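Local coordinates for protein fusolin (Unidentified entomopoxvirus, PDB 4YN2) that forms the crystalline spindles of an insect poxvirus that enhance virulence, and probably acts on chitin through a domain of the lytic polysaccharide monooxygenase family, at residues P266-T270 with E271-K275; V109-S112 with G113-P117. All coordinates share one frame; numbering follows the deposited sequence.

Interaction 1 of 2, residues P266-T270 with E271-K275; sequences PGFDT and EEYYK
Phe268 and Tyr273 meet with their rings canted against each other, the planes 51° apart and the centroids 5.3 Å from one another, an oblique aromatic pair. The touching carbons are CD1 of Phe268 and CE2 of Tyr273, 3.8 Å apart. Tyr273 CG stands anti to its own backbone N (chi1 -161°), which lays the ring back over the turn that precedes the helix. One face of that ring receives the CA of Phe268 in a CH-pi contact, 4.3 Å from the centroid and set toward the rim. The tyrosine CB, meanwhile, packs against the carbonyl O of Gly267.

The backbone that carries Phe268 is a type II beta turn from Gly267 to Thr270, and it runs straight into helix 271-280 with Thr270 at the N-cap position. The Thr270 hydroxyl turns back into the loop: OG1 donates to Gly267 O at 2.7 Å, and Thr270 N reaches the same oxygen from the same face of its carbonyl plane, so two bonds from one residue close the turn. In the other direction Thr270 O takes a weak bond from Tyr274 N at the first turn of the helix.

Glu272 folds over the cap on a chain bent at chi2, bringing OE1 within 3.1 Å of Thr270 OG1. Its CG and CD lie against CB and CG of Pro266, the two side chains crossing at a slant. Asp269 and Tyr274 instead run alongside each other and point the same way, with carboxylate and ring planes 57° apart and Asp269 OD1 3.0 Å from Tyr274 OH. The rim of the Tyr274 ring also passes Thr270 O, which lies near the ring plane.

Interaction 2 of 2, residues V109-S112 with G113-P117; sequences VDIS and GSWRP
Trp115 turns the edge of its indole toward the backbone of Ile111 and donates NE1-H to the carbonyl O of that residue. The bond is 2.8 Å from NE1 to O and fairly straight, 161° at the hydrogen. The acceptor lies almost in the indole plane, while the donor is tilted 21° from the carbonyl plane. Farther round the six-membered ring, CZ2 comes to 3.6 Å from Val109 O and also meets the side chain of Ile111, whose CG1 approaches to 4.1 Å. The isoleucine and indole side chains cross at about a right angle.

Between donor and acceptor the chain has to double back. Gly113 helps it do so with backbone angles at which a CB would be jammed against the oxygen of Ser112, and Ser114 is the centre of an inverse gamma turn, spanned by a weak bond from Trp115 N to Gly113 O. The result is a loop folded round its own tryptophan, following a 3-10 segment that ends at Asp110 and leading into strand 118-121 of the mixed sheet, within the lytic polysaccharide monooxygenase family region.

A second shell of residues holds these groups. Arg10 hydrogen-bonds to Val109 O through NH1 and makes a cation-pi contact with Trp115, so one guanidinium holds the carbonyl and the ring beside it. Met32 of helix 31-48 touches both Ile111 and Trp115, while the buried carboxylate of Asp110 is engaged by a salt bridge from OD2 to Arg162 and a hydrogen bond from Cys92 N to OD1, the cysteine being disulfide-linked to Cys225.

How the interactions relate
Interaction 2 comes first along the chain; its centre is about 7 Å from the centre of the chain, within the family region that also includes the zinc-binding histidines, His1 and His142. The centre of interaction 1 is about 36 Å from the chain centre, on the surface, where the long extension after strand 220-231 turns into helix 271-280. The centres of interactions 1 and 2 are about 33 Å apart and the nearest atoms of interactions 1 and 2 about 20 Å, so they do not touch. Both are local folds of a continuous stretch, but 109-117 is partly buried against helix 31-48 and neighbouring loops whereas 266-275 is largely exposed. Neither includes a zinc ligand or a residue of the glycan pocket.

Interaction 1 of 2, residues P266-T270 with E271-K275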
loop_
_atom_site.group_PDB
_atom_site.type_symbol
_atom_site.label_atom_id
_atom_site.label_comp_id
_atom_site.label_asym_id
_atom_site.label_seq_id
_atom_site.Cartn_x
_atom_site.Cartn_y
_atom_site.Cartn_z
ATOM N N PRO A 266 -32.332 23.512 -13.865
ATOM C CA PRO A 266 -30.909 23.151 -13.997
ATOM C C PRO A 266 -30.040 23.745 -12.879
ATOM O O PRO A 266 -30.317 24.830 -12.362
ATOM C CB PRO A 266 -30.518 23.710 -15.373
ATOM C CG PRO A 266 -31.805 23.939 -16.086
ATOM C CD PRO A 266 -32.791 24.303 -15.024
ATOM N N GLY A 267 -29.023 22.996 -12.493
ATOM C CA GLY A 267 -28.098 23.393 -11.446
ATOM C C GLY A 267 -27.016 22.357 -11.236
ATOM O O GLY A 267 -26.848 21.460 -12.064
ATOM N N PHE A 268 -26.332 22.432 -10.093
ATOM C CA PHE A 268 -25.230 21.535 -9.737
ATOM C C PHE A 268 -25.716 20.089 -9.702
ATOM O O PHE A 268 -26.820 19.830 -9.249
ATOM C CB PHE A 268 -24.622 21.923 -8.373
ATOM C CG PHE A 268 -23.491 21.028 -7.910
ATOM C CD1 PHE A 268 -22.200 21.212 -8.383
ATOM C CD2 PHE A 268 -23.732 19.959 -7.063
ATOM C CE1 PHE A 268 -21.161 20.386 -7.960
ATOM C CE2 PHE A 268 -22.691 19.124 -6.650
ATOM C CZ PHE A 268 -21.412 19.352 -7.089
ATOM N N ASP A 269 -24.918 19.165 -10.252
ATOM C CA ASP A 269 -25.210 17.729 -10.293
ATOM C C ASP A 269 -26.492 17.334 -11.088
ATOM O O ASP A 269 -26.846 16.155 -11.057
ATOM C CB ASP A 269 -25.301 17.152 -8.866
ATOM C CG ASP A 269 -24.707 15.767 -8.730
ATOM O OD1 ASP A 269 -23.509 15.602 -9.050
ATOM O OD2 ASP A 269 -25.434 14.851 -8.284
ATOM N N THR A 270 -27.143 18.266 -11.834
ATOM C CA THR A 270 -28.277 17.922 -12.702
ATOM C C THR A 270 -27.628 17.441 -14.012
ATOM O O THR A 270 -26.431 17.669 -14.197
ATOM C CB THR A 270 -29.237 19.113 -12.896
ATOM O OG1 THR A 270 -28.573 20.120 -13.653
ATOM C CG2 THR A 270 -29.758 19.700 -11.581
ATOM N N GLU A 271 -28.378 16.799 -14.923
ATOM C CA GLU A 271 -27.760 16.302 -16.163
ATOM C C GLU A 271 -27.210 17.443 -17.022
ATOM O O GLU A 271 -26.203 17.237 -17.693
ATOM C CB GLU A 271 -28.731 15.427 -16.985
ATOM C CG GLU A 271 -29.149 14.145 -16.277
ATOM C CD GLU A 271 -28.008 13.253 -15.823
ATOM O OE1 GLU A 271 -27.077 13.026 -16.630
ATOM O OE2 GLU A 271 -28.030 12.806 -14.653
ATOM N N GLU A 272 -27.809 18.652 -16.955
ATOM C CA GLU A 272 -27.297 19.815 -17.684
ATOM C C GLU A 272 -25.852 20.100 -17.260
ATOM O O GLU A 272 -24.992 20.284 -18.113
ATOM C CB GLU A 272 -28.153 21.068 -17.435
ATOM C CG GLU A 272 -29.544 21.028 -18.056
ATOM C CD GLU A 272 -30.638 20.382 -17.230
ATOM O OE1 GLU A 272 -30.318 19.745 -16.198
ATOM O OE2 GLU A 272 -31.821 20.516 -17.618
ATOM N N TYR A 273 -25.595 20.080 -15.936
ATOM C CA TYR A 273 -24.275 20.349 -15.360
ATOM C C TYR A 273 -23.235 19.352 -15.859
ATOM O O TYR A 273 -22.131 19.763 -16.199
ATOM C CB TYR A 273 -24.342 20.316 -13.829
ATOM C CG TYR A 273 -23.177 21.006 -13.169
ATOM C CD1 TYR A 273 -23.048 22.388 -13.212
ATOM C CD2 TYR A 273 -22.163 20.275 -12.562
ATOM C CE1 TYR A 273 -21.962 23.031 -12.637
ATOM C CE2 TYR A 273 -21.071 20.907 -11.980
ATOM C CZ TYR A 273 -20.983 22.289 -12.004
ATOM O OH TYR A 273 -19.922 22.949 -11.451
ATOM N N TYR A 274 -23.595 18.055 -15.928
ATOM C CA TYR A 274 -22.702 17.009 -16.442
ATOM C C TYR A 274 -22.449 17.209 -17.926
ATOM O O TYR A 274 -21.311 17.079 -18.352
ATOM C CB TYR A 274 -23.258 15.591 -16.195
ATOM C CG TYR A 274 -22.999 15.091 -14.793
ATOM C CD1 TYR A 274 -21.772 14.540 -14.444
ATOM C CD2 TYR A 274 -23.988 15.152 -13.817
ATOM C CE1 TYR A 274 -21.534 14.059 -13.157
ATOM C CE2 TYR A 274 -23.762 14.680 -12.525
ATOM C CZ TYR A 274 -22.527 14.141 -12.196
ATOM O OH TYR A 274 -22.277 13.657 -10.933
ATOM N N LYS A 275 -23.493 17.529 -18.710
ATOM C CA LYS A 275 -23.327 17.791 -20.141
ATOM C C LYS A 275 -22.455 19.026 -20.362
ATOM O O LYS A 275 -21.621 19.036 -21.268
ATOM C CB LYS A 275 -24.684 17.978 -20.836
ATOM C CG LYS A 275 -25.443 16.674 -21.022
ATOM C CD LYS A 275 -26.778 16.904 -21.717
ATOM C CE LYS A 275 -27.618 15.650 -21.827
ATOM N NZ LYS A 275 -27.039 14.657 -22.774
#

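Interaction 2 of 2, residues V109-S112 with G113-P117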
loop_
_atom_site.group_PDB
_atom_site.type_symbol
_atom_site.label_atom_id
_atom_site.label_comp_id
_atom_site.label_asym_id
_atom_site.label_seq_id
_atom_site.Cartn_x
_atom_site.Cartn_y
_atom_site.Cartn_z
ATOM N N VAL A 109 4.541 -5.823 -8.636
ATOM C CA VAL A 109 3.958 -5.228 -7.432
ATOM C C VAL A 109 4.432 -3.768 -7.258
ATOM O O VAL A 109 3.822 -3.024 -6.491
ATOM C CB VAL A 109 4.287 -6.129 -6.200
ATOM C CG1 VAL A 109 3.866 -5.490 -4.888
ATOM C CG2 VAL A 109 3.613 -7.485 -6.357
ATOM N N ASP A 110 5.474 -3.345 -7.975
ATOM C CA ASP A 110 5.983 -1.987 -7.873
ATOM C C ASP A 110 5.419 -1.050 -8.932
ATOM O O ASP A 110 5.776 0.119 -8.911
ATOM C CB ASP A 110 7.516 -1.991 -7.955
ATOM C CG ASP A 110 8.142 -0.744 -7.356
ATOM O OD1 ASP A 110 7.890 -0.466 -6.161
ATOM O OD2 ASP A 110 8.827 -0.014 -8.094
ATOM N N ILE A 111 4.530 -1.518 -9.829
ATOM C CA ILE A 111 3.955 -0.628 -10.840
ATOM C C ILE A 111 2.994 0.354 -10.161
ATOM O O ILE A 111 2.441 0.063 -9.095
ATOM C CB ILE A 111 3.254 -1.390 -11.998
ATOM C CG1 ILE A 111 1.925 -2.026 -11.552
ATOM C CG2 ILE A 111 4.214 -2.389 -12.668
ATOM C CD1 ILE A 111 1.217 -2.882 -12.630
ATOM N N SER A 112 2.765 1.488 -10.814
ATOM C CA SER A 112 1.867 2.515 -10.309
ATOM C C SER A 112 0.447 2.247 -10.770
ATOM O O SER A 112 0.220 1.588 -11.782
ATOM C CB SER A 112 2.329 3.895 -10.780
ATOM O OG SER A 112 3.657 4.129 -10.350
ATOM N N GLY A 113 -0.504 2.759 -10.016
ATOM C CA GLY A 113 -1.907 2.603 -10.355
ATOM C C GLY A 113 -2.835 2.645 -9.165
ATOM O O GLY A 113 -2.456 3.068 -8.074
ATOM N N SER A 114 -4.059 2.174 -9.376
ATOM C CA SER A 114 -5.127 2.253 -8.390
ATOM C C SER A 114 -5.082 1.109 -7.367
ATOM O O SER A 114 -6.071 0.401 -7.190
ATOM C CB SER A 114 -6.477 2.292 -9.102
ATOM O OG SER A 114 -6.642 1.188 -9.976
ATOM N N TRP A 115 -3.959 0.986 -6.632
ATOM C CA TRP A 115 -3.808 -0.019 -5.571
ATOM C C TRP A 115 -4.862 0.223 -4.513
ATOM O O TRP A 115 -5.125 1.380 -4.172
ATOM C CB TRP A 115 -2.407 0.038 -4.953
ATOM C CG TRP A 115 -1.337 -0.398 -5.894
ATOM C CD1 TRP A 115 -0.548 0.401 -6.665
ATOM C CD2 TRP A 115 -1.032 -1.739 -6.261
ATOM N NE1 TRP A 115 0.274 -0.365 -7.450
ATOM C CE2 TRP A 115 -0.025 -1.685 -7.248
ATOM C CE3 TRP A 115 -1.531 -2.990 -5.874
ATOM C CZ2 TRP A 115 0.518 -2.835 -7.821
ATOM C CZ3 TRP A 115 -0.962 -4.127 -6.412
ATOM C CH2 TRP A 115 0.028 -4.043 -7.397
ATOM N N ARG A 116 -5.506 -0.842 -4.052
ATOM C CA ARG A 116 -6.574 -0.750 -3.071
ATOM C C ARG A 116 -5.968 -0.500 -1.695
ATOM O O ARG A 116 -5.168 -1.309 -1.229
ATOM C CB ARG A 116 -7.452 -2.025 -3.053
ATOM N N PRO A 117 -6.309 0.618 -1.037
ATOM C CA PRO A 117 -5.717 0.888 0.277
ATOM C C PRO A 117 -6.530 0.389 1.446
ATOM O O PRO A 117 -7.734 0.204 1.338
ATOM C CB PRO A 117 -5.697 2.416 0.321
ATOM C CG PRO A 117 -6.968 2.808 -0.435
ATOM C CD PRO A 117 -7.206 1.716 -1.459
#